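Local atomic coordinates of putative ABC transporter amino acid-binding protein (Sinorhizobium meliloti, PDB entry 2Q88), a protein that binds the compatible solutes ectoine and hydroxyectoine as the substrate-binding component of an ABC transporter involved in osmoprotection. Residues 23-27 and 77-81; 35-41 and 234-240; 92-96 and 218-222; 99-105 and 169-175. One frame throughout, in Å; residues are numbered along the deposited sequence.

Interaction 1: 23-27 and 77-81; sequences PPFTA and TAGLF. With 4CS ((4S)-2-methyl-1,4,5,6-tetrahydropyrimidine-4-carboxylic acid), chain F.
Phe25 and Gly79 bring their CA atoms to 5.8 Å of each other where two irregular loops pass without pairing as strands. Together the loops form one wall of the ectoine pocket of a family 3 solute-binding protein. With CG anti to its carbonyl carbon (chi1 -65°), Phe25 turns a face of its ring to the ligand, whose methyl carbon CAA sits over the ring centre, 3.5 Å from Phe25 CD2. The lack of a side chain on Gly79 suits this placement, because Phe25 CD2 lies only 3.8 Å from Gly79 CA. Phe81 enters from beyond the glycine, its plane turned 79° from that of Phe25, and the closest ring atoms, Phe25 CE2 and Phe81 CE1, are 4.0 Å apart. The methyl end of ectoine thus lies on one face of Phe25, while the Phe81 ring lies by the ligand's ring nitrogen N and Phe81 N donates a hydrogen bond of 2.9 Å to the carboxylate oxygen OXT at the other end. Its N-H...O angle of 161° shows a nearly straight approach. Next along the loop, Thr26 CG2 packs 3.7 Å from Ala78 CA. Thr26 OG1 bonds to the backbone N of Glu22, a residue whose carboxylate grips ectoine. A water bridges the two loops, 2.8 Å from Thr26 OG1 and donating to Ala78 O at 2.7 Å.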
loop_
_atom_site.group_PDB
_atom_site.type_symbol
_atom_site.label_atom_id
_atom_site.label_comp_id
_atom_site.label_asym_id
_atom_site.label_seq_id
_atom_site.Cartn_x
_atom_site.Cartn_y
_atom_site.Cartn_z
ATOM N N PRO A 23 -0.535 5.331 7.456
ATOM C CA PRO A 23 -1.156 4.449 8.444
ATOM C C PRO A 23 -2.521 3.931 7.963
ATOM O O PRO A 23 -3.262 4.702 7.343
ATOM C CB PRO A 23 -1.325 5.348 9.686
ATOM C CG PRO A 23 -0.372 6.500 9.507
ATOM C CD PRO A 23 -0.183 6.654 8.012
ATOM N N PRO A 24 -2.897 2.688 8.282
ATOM C CA PRO A 24 -2.112 1.738 9.081
ATOM C C PRO A 24 -1.196 0.776 8.309
ATOM O O PRO A 24 -0.722 -0.207 8.896
ATOM C CB PRO A 24 -3.207 0.915 9.757
ATOM C CG PRO A 24 -4.279 0.821 8.700
ATOM C CD PRO A 24 -4.236 2.157 7.975
ATOM N N PHE A 25 -0.945 1.044 7.029
ATOM C CA PHE A 25 -0.004 0.242 6.247
ATOM C C PHE A 25 1.443 0.467 6.702
ATOM O O PHE A 25 2.185 -0.495 6.894
ATOM C CB PHE A 25 -0.132 0.554 4.762
ATOM C CG PHE A 25 -1.460 0.158 4.170
ATOM C CD1 PHE A 25 -2.555 1.004 4.260
ATOM C CD2 PHE A 25 -1.605 -1.058 3.504
ATOM C CE1 PHE A 25 -3.797 0.643 3.697
ATOM C CE2 PHE A 25 -2.833 -1.424 2.933
ATOM C CZ PHE A 25 -3.927 -0.570 3.033
ATOM N N THR A 26 1.828 1.735 6.858
ATOM C CA THR A 26 3.184 2.122 7.287
ATOM C C THR A 26 3.046 3.369 8.130
ATOM O O THR A 26 2.140 4.173 7.912
ATOM C CB THR A 26 4.108 2.458 6.091
ATOM O OG1 THR A 26 3.490 3.462 5.284
ATOM C CG2 THR A 26 4.290 1.261 5.136
ATOM N N ALA A 27 3.944 3.548 9.090
ATOM C CA ALA A 27 3.903 4.720 9.957
ATOM C C ALA A 27 5.306 4.936 10.490
ATOM O O ALA A 27 6.070 3.985 10.589
ATOM C CB ALA A 27 2.937 4.501 11.113
ATOM N N THR A 77 7.901 -2.743 1.277
ATOM C CA THR A 77 6.970 -3.254 2.277
ATOM C C THR A 77 6.064 -2.104 2.673
ATOM O O THR A 77 6.237 -1.489 3.724
ATOM C CB THR A 77 7.729 -3.793 3.500
ATOM O OG1 THR A 77 8.535 -2.747 4.031
ATOM C CG2 THR A 77 8.752 -4.855 3.094
ATOM N N ALA A 78 5.085 -1.820 1.821
ATOM C CA ALA A 78 4.407 -0.534 1.859
ATOM C C ALA A 78 2.912 -0.604 1.568
ATOM O O ALA A 78 2.256 0.430 1.478
ATOM C CB ALA A 78 5.090 0.430 0.881
ATOM N N GLY A 79 2.374 -1.813 1.427
ATOM C CA GLY A 79 1.008 -1.965 0.947
ATOM C C GLY A 79 0.957 -1.712 -0.551
ATOM O O GLY A 79 -0.030 -1.174 -1.065
ATOM N N LEU A 80 2.027 -2.087 -1.249
ATOM C CA LEU A 80 2.088 -1.951 -2.714
ATOM C C LEU A 80 1.304 -3.089 -3.364
ATOM O O LEU A 80 1.819 -4.202 -3.557
ATOM C CB LEU A 80 3.541 -1.894 -3.215
ATOM C CG LEU A 80 3.729 -1.502 -4.689
ATOM C CD1 LEU A 80 3.529 -0.004 -4.920
ATOM C CD2 LEU A 80 5.089 -1.946 -5.184
ATOM N N PHE A 81 0.043 -2.808 -3.674
ATOM C CA PHE A 81 -0.910 -3.826 -4.080
ATOM C C PHE A 81 -0.477 -4.565 -5.346
ATOM O O PHE A 81 0.073 -3.952 -6.268
ATOM C CB PHE A 81 -2.293 -3.207 -4.318
ATOM C CG PHE A 81 -2.921 -2.581 -3.093
ATOM C CD1 PHE A 81 -2.977 -3.268 -1.876
ATOM C CD2 PHE A 81 -3.553 -1.333 -3.189
ATOM C CE1 PHE A 81 -3.599 -2.687 -0.755
ATOM C CE2 PHE A 81 -4.172 -0.749 -2.065
ATOM C CZ PHE A 81 -4.190 -1.433 -0.861
HETATM O O 4CS F . -0.759 1.769 -5.249
HETATM C C 4CS F . -0.895 1.197 -4.167
HETATM O OXT 4CS F . -0.395 0.079 -3.991
HETATM C CA 4CS F . -1.702 1.853 -3.055
HETATM C CB 4CS F . -1.473 3.349 -2.952
HETATM C CAD 4CS F . -2.357 3.930 -1.844
HETATM N NAG 4CS F . -2.088 3.214 -0.569
HETATM C CAI 4CS F . -1.640 1.884 -0.561
HETATM C CAA 4CS F . -1.353 1.168 0.770
HETATM N N 4CS F . -1.416 1.201 -1.763
HETATM O O HOH W 1 2.532 2.769 2.745
#

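Interaction 2: 35-41 and 234-240; sequences SGAAPDV and IIEPYGF
Tyr238 OH is held by two groups: it donates to Asp40 OD2 at 2.7 Å and accepts from Gly36 N at 3.2 Å. Both partners belong to the start of helix 37-48, Gly36 at its N-cap and Asp40 in its first turn, so the contact sets a 3-10 turn against a helix N-terminus. The Gly36 bond is bent, with an angle of 136° at the hydrogen, and Asp40 OD2 is reached from above its carboxylate plane, 54° out of it. Closeness to the helix start would be expected to stabilise the negative charge of Asp40. One face of the Tyr238 ring lies against the backbone, with Ala37 N above its centre and Gly36 C toward the rim, 3.5 Å from Tyr238 CZ. Ala37 CB touches two aromatic rings, 3.6 Å from Tyr238 CD2 and also 3.6 Å from Phe240 CE1. The Phe240 ring in turn meets Phe25 of the ectoine pocket edge-to-face, which puts this contact in the second shell of the ligand. Farther along the helix, Val41 has CG2 anti to its carbonyl carbon, and this methyl touches both isoleucines: its 3.5 Å approach to Ile235 CG2 is tight, and Ile234 CG2 is equally near.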
loop_
_atom_site.group_PDB
_atom_site.type_symbol
_atom_site.label_atom_id
_atom_site.label_comp_id
_atom_site.label_asym_id
_atom_site.label_seq_id
_atom_site.Cartn_x
_atom_site.Cartn_y
_atom_site.Cartn_z
ATOM N N SER A 35 6.756 1.537 11.971
ATOM C CA SER A 35 5.762 0.536 12.296
ATOM C C SER A 35 4.669 0.580 11.227
ATOM O O SER A 35 4.931 0.970 10.087
ATOM C CB SER A 35 5.174 0.792 13.687
ATOM O OG SER A 35 4.566 2.062 13.735
ATOM N N GLY A 36 3.456 0.193 11.600
ATOM C CA GLY A 36 2.419 -0.101 10.621
ATOM C C GLY A 36 2.499 -1.577 10.296
ATOM O O GLY A 36 3.491 -2.238 10.617
ATOM N N ALA A 37 1.445 -2.099 9.676
ATOM C CA ALA A 37 1.293 -3.528 9.454
ATOM C C ALA A 37 2.334 -4.134 8.528
ATOM O O ALA A 37 2.821 -5.236 8.774
ATOM C CB ALA A 37 -0.113 -3.841 8.955
ATOM N N ALA A 38 2.686 -3.418 7.466
ATOM C CA ALA A 38 3.609 -3.968 6.486
ATOM C C ALA A 38 5.052 -4.062 7.027
ATOM O O ALA A 38 5.647 -5.143 6.946
ATOM C CB ALA A 38 3.529 -3.203 5.166
ATOM N N PRO A 39 5.598 -2.981 7.599
ATOM C CA PRO A 39 6.905 -3.053 8.263
ATOM C C PRO A 39 6.941 -3.972 9.492
ATOM O O PRO A 39 7.984 -4.557 9.770
ATOM C CB PRO A 39 7.167 -1.608 8.676
ATOM C CG PRO A 39 6.320 -0.805 7.728
ATOM C CD PRO A 39 5.057 -1.606 7.641
ATOM N N ASP A 40 5.831 -4.107 10.217
ATOM C CA ASP A 40 5.814 -5.004 11.385
ATOM C C ASP A 40 5.954 -6.470 10.965
ATOM O O ASP A 40 6.714 -7.231 11.565
ATOM C CB ASP A 40 4.553 -4.820 12.237
ATOM C CG ASP A 40 4.659 -3.667 13.248
ATOM O OD1 ASP A 40 5.628 -2.872 13.233
ATOM O OD2 ASP A 40 3.781 -3.469 14.112
ATOM N N VAL A 41 5.212 -6.869 9.938
ATOM C CA VAL A 41 5.320 -8.215 9.381
ATOM C C VAL A 41 6.732 -8.458 8.819
ATOM O O VAL A 41 7.343 -9.504 9.076
ATOM C CB VAL A 41 4.239 -8.456 8.301
ATOM C CG1 VAL A 41 4.547 -9.704 7.462
ATOM C CG2 VAL A 41 2.880 -8.595 8.945
ATOM N N ILE A 234 -0.349 -10.042 14.295
ATOM C CA ILE A 234 0.400 -8.855 13.887
ATOM C C ILE A 234 -0.488 -7.851 13.137
ATOM O O ILE A 234 -0.512 -6.663 13.481
ATOM C CB ILE A 234 1.649 -9.236 13.047
ATOM C CG1 ILE A 234 2.699 -9.924 13.932
ATOM C CG2 ILE A 234 2.239 -7.999 12.376
ATOM C CD1 ILE A 234 3.792 -10.648 13.135
ATOM N N ILE A 235 -1.212 -8.318 12.125
ATOM C CA ILE A 235 -1.935 -7.394 11.230
ATOM C C ILE A 235 -3.337 -6.987 11.690
ATOM O O ILE A 235 -3.795 -5.878 11.397
ATOM C CB ILE A 235 -1.977 -7.924 9.766
ATOM C CG1 ILE A 235 -2.950 -9.110 9.627
ATOM C CG2 ILE A 235 -0.576 -8.271 9.279
ATOM C CD1 ILE A 235 -3.266 -9.470 8.172
ATOM N N GLU A 236 -4.022 -7.869 12.406
ATOM C CA GLU A 236 -5.407 -7.585 12.789
ATOM C C GLU A 236 -5.620 -6.403 13.772
ATOM O O GLU A 236 -6.613 -5.693 13.637
ATOM C CB GLU A 236 -6.169 -8.862 13.176
ATOM C CG GLU A 236 -6.182 -9.884 12.038
ATOM C CD GLU A 236 -7.350 -10.850 12.082
ATOM O OE1 GLU A 236 -7.714 -11.308 13.188
ATOM O OE2 GLU A 236 -7.911 -11.147 10.997
ATOM N N PRO A 237 -4.702 -6.145 14.710
ATOM C CA PRO A 237 -4.747 -4.895 15.487
ATOM C C PRO A 237 -4.716 -3.615 14.640
ATOM O O PRO A 237 -5.122 -2.554 15.121
ATOM C CB PRO A 237 -3.479 -4.979 16.335
ATOM C CG PRO A 237 -3.305 -6.420 16.548
ATOM C CD PRO A 237 -3.589 -6.997 15.171
ATOM N N TYR A 238 -4.221 -3.706 13.404
ATOM C CA TYR A 238 -4.226 -2.567 12.481
ATOM C C TYR A 238 -5.509 -2.469 11.648
ATOM O O TYR A 238 -5.723 -1.477 10.931
ATOM C CB TYR A 238 -3.025 -2.649 11.538
ATOM C CG TYR A 238 -1.697 -2.337 12.184
ATOM C CD1 TYR A 238 -1.355 -1.028 12.508
ATOM C CD2 TYR A 238 -0.773 -3.347 12.455
ATOM C CE1 TYR A 238 -0.135 -0.724 13.087
ATOM C CE2 TYR A 238 0.467 -3.049 13.033
ATOM C CZ TYR A 238 0.770 -1.733 13.349
ATOM O OH TYR A 238 1.988 -1.397 13.918
ATOM N N GLY A 239 -6.348 -3.499 11.717
ATOM C CA GLY A 239 -7.660 -3.474 11.053
ATOM C C GLY A 239 -7.776 -4.397 9.859
ATOM O O GLY A 239 -8.845 -4.495 9.239
ATOM N N PHE A 240 -6.687 -5.095 9.547
ATOM C CA PHE A 240 -6.652 -5.999 8.401
ATOM C C PHE A 240 -7.289 -7.356 8.700
ATOM O O PHE A 240 -7.411 -7.754 9.854
ATOM C CB PHE A 240 -5.214 -6.163 7.913
ATOM C CG PHE A 240 -4.643 -4.912 7.328
ATOM C CD1 PHE A 240 -3.881 -4.052 8.112
ATOM C CD2 PHE A 240 -4.876 -4.584 5.992
ATOM C CE1 PHE A 240 -3.350 -2.879 7.573
ATOM C CE2 PHE A 240 -4.355 -3.427 5.445
ATOM C CZ PHE A 240 -3.594 -2.569 6.234
#

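Interaction 3: 92-96 and 218-222; sequences YSQPI and FDVEL
Ser93, Ile96, Phe218 and Leu222 form the tightly packed apolar side of this contact between an irregular connecting segment and helix 212-228. Leu222 stretches toward the segment with CG anti to its backbone N (chi1 177°), which brings CD2 within 3.8 Å of Ile96 CG1 and 3.6 Å of Gln94 O. Ile96 and Phe218 approach from opposite directions: Ile96 CD1 meets the ring edge, near its plane, 4.1 Å from Phe218 CE1. Ser93 CB adds an oblique contact to the same ring, 3.7 Å from Phe218 CD1. The Ser93 hydroxyl does not cross to the helix but turns back to donate to Gln94 O at 2.8 Å, and it has a second, weak bond with Ala205 N. The more solvent-exposed side is polar, with Asp219 OD1 close to Ser93 CB at 3.1 Å, and there a single hydrogen bond spans the contact, from Gln94 N to Asp219 OD1 at 3.0 Å. It is fairly straight at 162° and reaches the oxygen on its syn side, 22° out of the carboxylate plane. Only the Gln94 side chain is loosely placed: it crosses that of Asp219 at about a right angle, Gln94 CG stays 4.1 Å from Asp219 OD1, and its OE1 bonds instead to Arg250 N. Ser93 and Ile96 also share backbone bonds with Ala205 and Asp203, while the chain beyond Ile96 runs on into strand 98-106. This is consistent with the paired interlobe crossovers of type II periplasmic binding proteins, here packed against a helix of one lobe.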
loop_
_atom_site.group_PDB
_atom_site.type_symbol
_atom_site.label_atom_id
_atom_site.label_comp_id
_atom_site.label_asym_id
_atom_site.label_seq_id
_atom_site.Cartn_x
_atom_site.Cartn_y
_atom_site.Cartn_z
ATOM N N TYR A 92 7.052 -10.831 -5.999
ATOM C CA TYR A 92 6.183 -10.655 -4.843
ATOM C C TYR A 92 6.170 -11.879 -3.950
ATOM O O TYR A 92 6.260 -13.015 -4.427
ATOM C CB TYR A 92 4.745 -10.414 -5.306
ATOM C CG TYR A 92 4.339 -8.964 -5.488
ATOM C CD1 TYR A 92 4.229 -8.104 -4.398
ATOM C CD2 TYR A 92 3.998 -8.480 -6.747
ATOM C CE1 TYR A 92 3.826 -6.772 -4.565
ATOM C CE2 TYR A 92 3.597 -7.155 -6.932
ATOM C CZ TYR A 92 3.524 -6.313 -5.845
ATOM O OH TYR A 92 3.123 -5.014 -6.030
ATOM N N SER A 93 6.033 -11.642 -2.651
ATOM C CA SER A 93 5.686 -12.691 -1.719
ATOM C C SER A 93 4.222 -13.059 -1.915
ATOM O O SER A 93 3.537 -12.476 -2.741
ATOM C CB SER A 93 5.851 -12.183 -0.286
ATOM O OG SER A 93 4.815 -11.261 0.016
ATOM N N GLN A 94 3.745 -14.018 -1.130
ATOM C CA GLN A 94 2.317 -14.332 -1.046
ATOM C C GLN A 94 1.573 -13.159 -0.371
ATOM O O GLN A 94 2.227 -12.284 0.194
ATOM C CB GLN A 94 2.142 -15.659 -0.290
ATOM C CG GLN A 94 2.599 -16.893 -1.111
ATOM C CD GLN A 94 1.835 -17.072 -2.423
ATOM O OE1 GLN A 94 0.634 -16.794 -2.503
ATOM N NE2 GLN A 94 2.533 -17.542 -3.448
ATOM N N PRO A 95 0.241 -13.103 -0.464
ATOM C CA PRO A 95 -0.515 -11.943 0.010
ATOM C C PRO A 95 -0.407 -11.698 1.505
ATOM O O PRO A 95 -0.289 -12.639 2.290
ATOM C CB PRO A 95 -1.964 -12.266 -0.362
ATOM C CG PRO A 95 -1.908 -13.394 -1.319
ATOM C CD PRO A 95 -0.643 -14.138 -1.028
ATOM N N ILE A 96 -0.446 -10.424 1.884
ATOM C CA ILE A 96 -0.324 -10.023 3.283
ATOM C C ILE A 96 -1.446 -9.085 3.709
ATOM O O ILE A 96 -2.259 -9.446 4.571
ATOM C CB ILE A 96 1.068 -9.369 3.556
ATOM C CG1 ILE A 96 2.194 -10.370 3.265
ATOM C CG2 ILE A 96 1.143 -8.879 5.010
ATOM C CD1 ILE A 96 3.615 -9.805 3.310
ATOM N N PHE A 218 11.622 -15.560 2.601
ATOM C CA PHE A 218 10.601 -14.709 3.194
ATOM C C PHE A 218 9.255 -15.453 3.200
ATOM O O PHE A 218 8.555 -15.489 4.207
ATOM C CB PHE A 218 10.517 -13.411 2.381
ATOM C CG PHE A 218 9.603 -12.369 2.962
ATOM C CD1 PHE A 218 8.252 -12.310 2.586
ATOM C CD2 PHE A 218 10.088 -11.421 3.860
ATOM C CE1 PHE A 218 7.402 -11.325 3.119
ATOM C CE2 PHE A 218 9.236 -10.435 4.402
ATOM C CZ PHE A 218 7.898 -10.390 4.018
ATOM N N ASP A 219 8.921 -16.075 2.073
ATOM C CA ASP A 219 7.662 -16.796 1.925
ATOM C C ASP A 219 7.541 -18.006 2.843
ATOM O O ASP A 219 6.462 -18.282 3.339
ATOM C CB ASP A 219 7.457 -17.219 0.472
ATOM C CG ASP A 219 6.705 -16.175 -0.335
ATOM O OD1 ASP A 219 6.139 -15.256 0.283
ATOM O OD2 ASP A 219 6.606 -16.209 -1.580
ATOM N N VAL A 220 8.647 -18.713 3.082
ATOM C CA VAL A 220 8.631 -19.864 3.986
ATOM C C VAL A 220 8.207 -19.405 5.392
ATOM O O VAL A 220 7.357 -20.029 6.029
ATOM C CB VAL A 220 9.995 -20.621 3.984
ATOM C CG1 VAL A 220 10.117 -21.561 5.169
ATOM C CG2 VAL A 220 10.166 -21.415 2.683
ATOM N N GLU A 221 8.765 -18.291 5.846
ATOM C CA GLU A 221 8.433 -17.739 7.171
ATOM C C GLU A 221 7.018 -17.167 7.240
ATOM O O GLU A 221 6.346 -17.276 8.274
ATOM C CB GLU A 221 9.435 -16.652 7.584
ATOM C CG GLU A 221 10.873 -17.127 7.824
ATOM C CD GLU A 221 10.976 -18.412 8.627
ATOM O OE1 GLU A 221 10.453 -18.473 9.764
ATOM O OE2 GLU A 221 11.601 -19.375 8.124
ATOM N N LEU A 222 6.589 -16.513 6.167
ATOM C CA LEU A 222 5.227 -15.959 6.086
ATOM C C LEU A 222 4.175 -17.054 6.220
ATOM O O LEU A 222 3.171 -16.873 6.908
ATOM C CB LEU A 222 5.031 -15.175 4.783
ATOM C CG LEU A 222 3.651 -14.564 4.444
ATOM C CD1 LEU A 222 3.226 -13.559 5.525
ATOM C CD2 LEU A 222 3.681 -13.862 3.077
#

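Interaction 4: 99-105 and 169-175; sequences DAEAFAL and VYSLPVL. With 4CS ((4S)-2-methyl-1,4,5,6-tetrahydropyrimidine-4-carboxylic acid), chain F.
Val169 CG2 sits over one face of the Phe103 ring, 3.7 Å from its centroid and 27° off the ring normal, a CH-pi contact at the apolar centre of an antiparallel strand pair. Strands 101-105 and 169-173, at 152° to each other, belong to the mixed sheet of one lobe of the solute-binding fold. Leu105 lies beside Val169 and points the same way, its CD1 pressed to 3.4 Å from Val169 CB. On the other face of the sheet Ala104 CB faces Tyr170 CB, and Ala102 CB packs on Val174. The backbone bonding around Ala104 is regular: Ala104 N donates to Tyr170 O at 2.7 Å, and Tyr170 N returns a bond to Ala104 O at 2.9 Å, both in the carbonyl planes. Toward the ligand the pairing becomes less even. Ala102 N still donates to Leu172 O, but the reverse bond is weak, and Ala102 O is also taken by Ser171 OG at 2.9 Å. That hydroxyl lies at the edge of the Phe103 ring and has a further bond with Tyr116 OH. Glu101 turns its OE2 to Thr134, whose backbone N binds ectoine. Pro173 faces the ligand, its CD 3.4 Å from ligand atom NAG. Beyond it helix 174-184 begins, and the polar edge is made of two bonds to its first amides: Val174 N reaches Ala100 O at 2.9 Å, and Leu175 N meets the syn lone pair of Asp99 OD2 at 2.8 Å, almost straight at 169°.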
loop_
_atom_site.group_PDB
_atom_site.type_symbol
_atom_site.label_atom_id
_atom_site.label_comp_id
_atom_site.label_asym_id
_atom_site.label_seq_id
_atom_site.Cartn_x
_atom_site.Cartn_y
_atom_site.Cartn_z
ATOM N N ASP A 99 -7.173 -4.768 1.163
ATOM C CA ASP A 99 -8.095 -3.660 1.421
ATOM C C ASP A 99 -8.851 -3.213 0.182
ATOM O O ASP A 99 -8.394 -3.403 -0.951
ATOM C CB ASP A 99 -7.368 -2.450 2.029
ATOM C CG ASP A 99 -8.259 -1.656 2.994
ATOM O OD1 ASP A 99 -9.360 -2.131 3.350
ATOM O OD2 ASP A 99 -7.949 -0.549 3.459
ATOM N N ALA A 100 -10.010 -2.611 0.427
ATOM C CA ALA A 100 -10.808 -1.972 -0.604
ATOM C C ALA A 100 -10.386 -0.501 -0.703
ATOM O O ALA A 100 -9.613 -0.019 0.125
ATOM C CB ALA A 100 -12.268 -2.086 -0.240
ATOM N N GLU A 101 -10.908 0.209 -1.705
ATOM C CA GLU A 101 -10.596 1.620 -1.910
ATOM C C GLU A 101 -11.720 2.481 -1.350
ATOM O O GLU A 101 -12.886 2.066 -1.344
ATOM C CB GLU A 101 -10.400 1.938 -3.406
ATOM C CG GLU A 101 -9.361 1.084 -4.129
ATOM C CD GLU A 101 -7.942 1.580 -3.894
ATOM O OE1 GLU A 101 -7.692 2.191 -2.830
ATOM O OE2 GLU A 101 -7.081 1.385 -4.776
ATOM N N ALA A 102 -11.366 3.674 -0.883
ATOM C CA ALA A 102 -12.337 4.609 -0.320
ATOM C C ALA A 102 -12.179 6.020 -0.896
ATOM O O ALA A 102 -11.173 6.323 -1.533
ATOM C CB ALA A 102 -12.240 4.635 1.206
ATOM N N PHE A 103 -13.197 6.860 -0.681
ATOM C CA PHE A 103 -13.153 8.292 -0.980
ATOM C C PHE A 103 -13.343 9.088 0.298
ATOM O O PHE A 103 -14.197 8.737 1.126
ATOM C CB PHE A 103 -14.327 8.705 -1.864
ATOM C CG PHE A 103 -14.238 8.262 -3.295
ATOM C CD1 PHE A 103 -13.045 7.863 -3.870
ATOM C CD2 PHE A 103 -15.381 8.324 -4.094
ATOM C CE1 PHE A 103 -13.000 7.480 -5.238
ATOM C CE2 PHE A 103 -15.340 7.957 -5.428
ATOM C CZ PHE A 103 -14.149 7.526 -5.997
ATOM N N ALA A 104 -12.580 10.171 0.426
ATOM C CA ALA A 104 -12.859 11.238 1.378
ATOM C C ALA A 104 -13.487 12.366 0.559
ATOM O O ALA A 104 -12.933 12.787 -0.456
ATOM C CB ALA A 104 -11.575 11.703 2.043
ATOM N N LEU A 105 -14.636 12.840 1.026
ATOM C CA LEU A 105 -15.543 13.696 0.264
ATOM C C LEU A 105 -16.027 14.848 1.144
ATOM O O LEU A 105 -15.923 14.789 2.370
ATOM C CB LEU A 105 -16.759 12.843 -0.148
ATOM C CG LEU A 105 -17.098 12.335 -1.561
ATOM C CD1 LEU A 105 -16.042 12.576 -2.609
ATOM C CD2 LEU A 105 -17.500 10.876 -1.532
ATOM N N VAL A 169 -12.451 15.097 -4.167
ATOM C CA VAL A 169 -12.394 13.775 -3.567
ATOM C C VAL A 169 -10.929 13.412 -3.367
ATOM O O VAL A 169 -10.094 13.737 -4.201
ATOM C CB VAL A 169 -13.126 12.709 -4.447
ATOM C CG1 VAL A 169 -12.734 12.816 -5.907
ATOM C CG2 VAL A 169 -12.854 11.297 -3.961
ATOM N N TYR A 170 -10.629 12.746 -2.264
ATOM C CA TYR A 170 -9.296 12.187 -2.058
ATOM C C TYR A 170 -9.452 10.686 -1.853
ATOM O O TYR A 170 -10.272 10.244 -1.050
ATOM C CB TYR A 170 -8.633 12.853 -0.859
ATOM C CG TYR A 170 -7.260 12.314 -0.470
ATOM C CD1 TYR A 170 -6.246 12.172 -1.408
ATOM C CD2 TYR A 170 -6.978 11.981 0.854
ATOM C CE1 TYR A 170 -4.978 11.691 -1.038
ATOM C CE2 TYR A 170 -5.742 11.500 1.228
ATOM C CZ TYR A 170 -4.746 11.357 0.287
ATOM O OH TYR A 170 -3.508 10.895 0.681
ATOM N N SER A 171 -8.681 9.905 -2.589
ATOM C CA SER A 171 -8.854 8.462 -2.575
ATOM C C SER A 171 -7.615 7.740 -2.047
ATOM O O SER A 171 -6.510 7.990 -2.515
ATOM C CB SER A 171 -9.203 7.960 -3.972
ATOM O OG SER A 171 -9.529 6.583 -3.939
ATOM N N LEU A 172 -7.845 6.871 -1.057
ATOM C CA LEU A 172 -6.855 5.953 -0.473
ATOM C C LEU A 172 -7.607 4.673 -0.113
ATOM O O LEU A 172 -8.843 4.647 -0.205
ATOM C CB LEU A 172 -6.259 6.546 0.811
ATOM C CG LEU A 172 -5.228 7.676 0.723
ATOM C CD1 LEU A 172 -4.719 8.008 2.096
ATOM C CD2 LEU A 172 -4.083 7.315 -0.195
ATOM N N PRO A 173 -6.901 3.614 0.288
ATOM C CA PRO A 173 -7.552 2.444 0.873
ATOM C C PRO A 173 -8.445 2.796 2.065
ATOM O O PRO A 173 -8.151 3.726 2.812
ATOM C CB PRO A 173 -6.364 1.572 1.312
ATOM C CG PRO A 173 -5.301 1.917 0.340
ATOM C CD PRO A 173 -5.434 3.422 0.197
ATOM N N VAL A 174 -9.561 2.074 2.194
ATOM C CA VAL A 174 -10.517 2.235 3.294
ATOM C C VAL A 174 -9.848 2.448 4.655
ATOM O O VAL A 174 -10.149 3.413 5.356
ATOM C CB VAL A 174 -11.474 1.018 3.360
ATOM C CG1 VAL A 174 -12.362 1.066 4.607
ATOM C CG2 VAL A 174 -12.320 0.958 2.089
ATOM N N LEU A 175 -8.949 1.550 5.031
ATOM C CA LEU A 175 -8.305 1.670 6.338
ATOM C C LEU A 175 -7.483 2.950 6.498
ATOM O O LEU A 175 -7.442 3.514 7.594
ATOM C CB LEU A 175 -7.462 0.439 6.647
ATOM C CG LEU A 175 -8.248 -0.830 6.964
ATOM C CD1 LEU A 175 -7.327 -2.033 6.825
ATOM C CD2 LEU A 175 -8.837 -0.794 8.384
HETATM O O 4CS F . -0.759 1.769 -5.249
HETATM C C 4CS F . -0.895 1.197 -4.167
HETATM O OXT 4CS F . -0.395 0.079 -3.991
HETATM C CA 4CS F . -1.702 1.853 -3.055
HETATM C CB 4CS F . -1.473 3.349 -2.952
HETATM C CAD 4CS F . -2.357 3.930 -1.844
HETATM N NAG 4CS F . -2.088 3.214 -0.569
HETATM C CAI 4CS F . -1.640 1.884 -0.561
HETATM C CAA 4CS F . -1.353 1.168 0.770
HETATM N N 4CS F . -1.416 1.201 -1.763
#

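Interactions 1 and 4 both touch ectoine, although their centres are about 14 Å apart: Phe25 CE1 comes within 3.6 Å of Pro173 CB, and Phe81 CZ within 3.7 Å of Pro173 CG, so the proline meets both aromatic rings beside the ligand. Interaction 2, centred about 9 Å from interaction 1, is joined to the Phe25 loop by a probable hydrogen bond of 3.0 Å between Ala37 N and Pro24 O. Tyr92 connects interaction 3 to the pocket, its OH 2.9 Å from Leu80 O. Interactions 3 and 4 are about 26 Å apart between centres and adjoin only along the chain, where the segment 92-96 leads into 99-105.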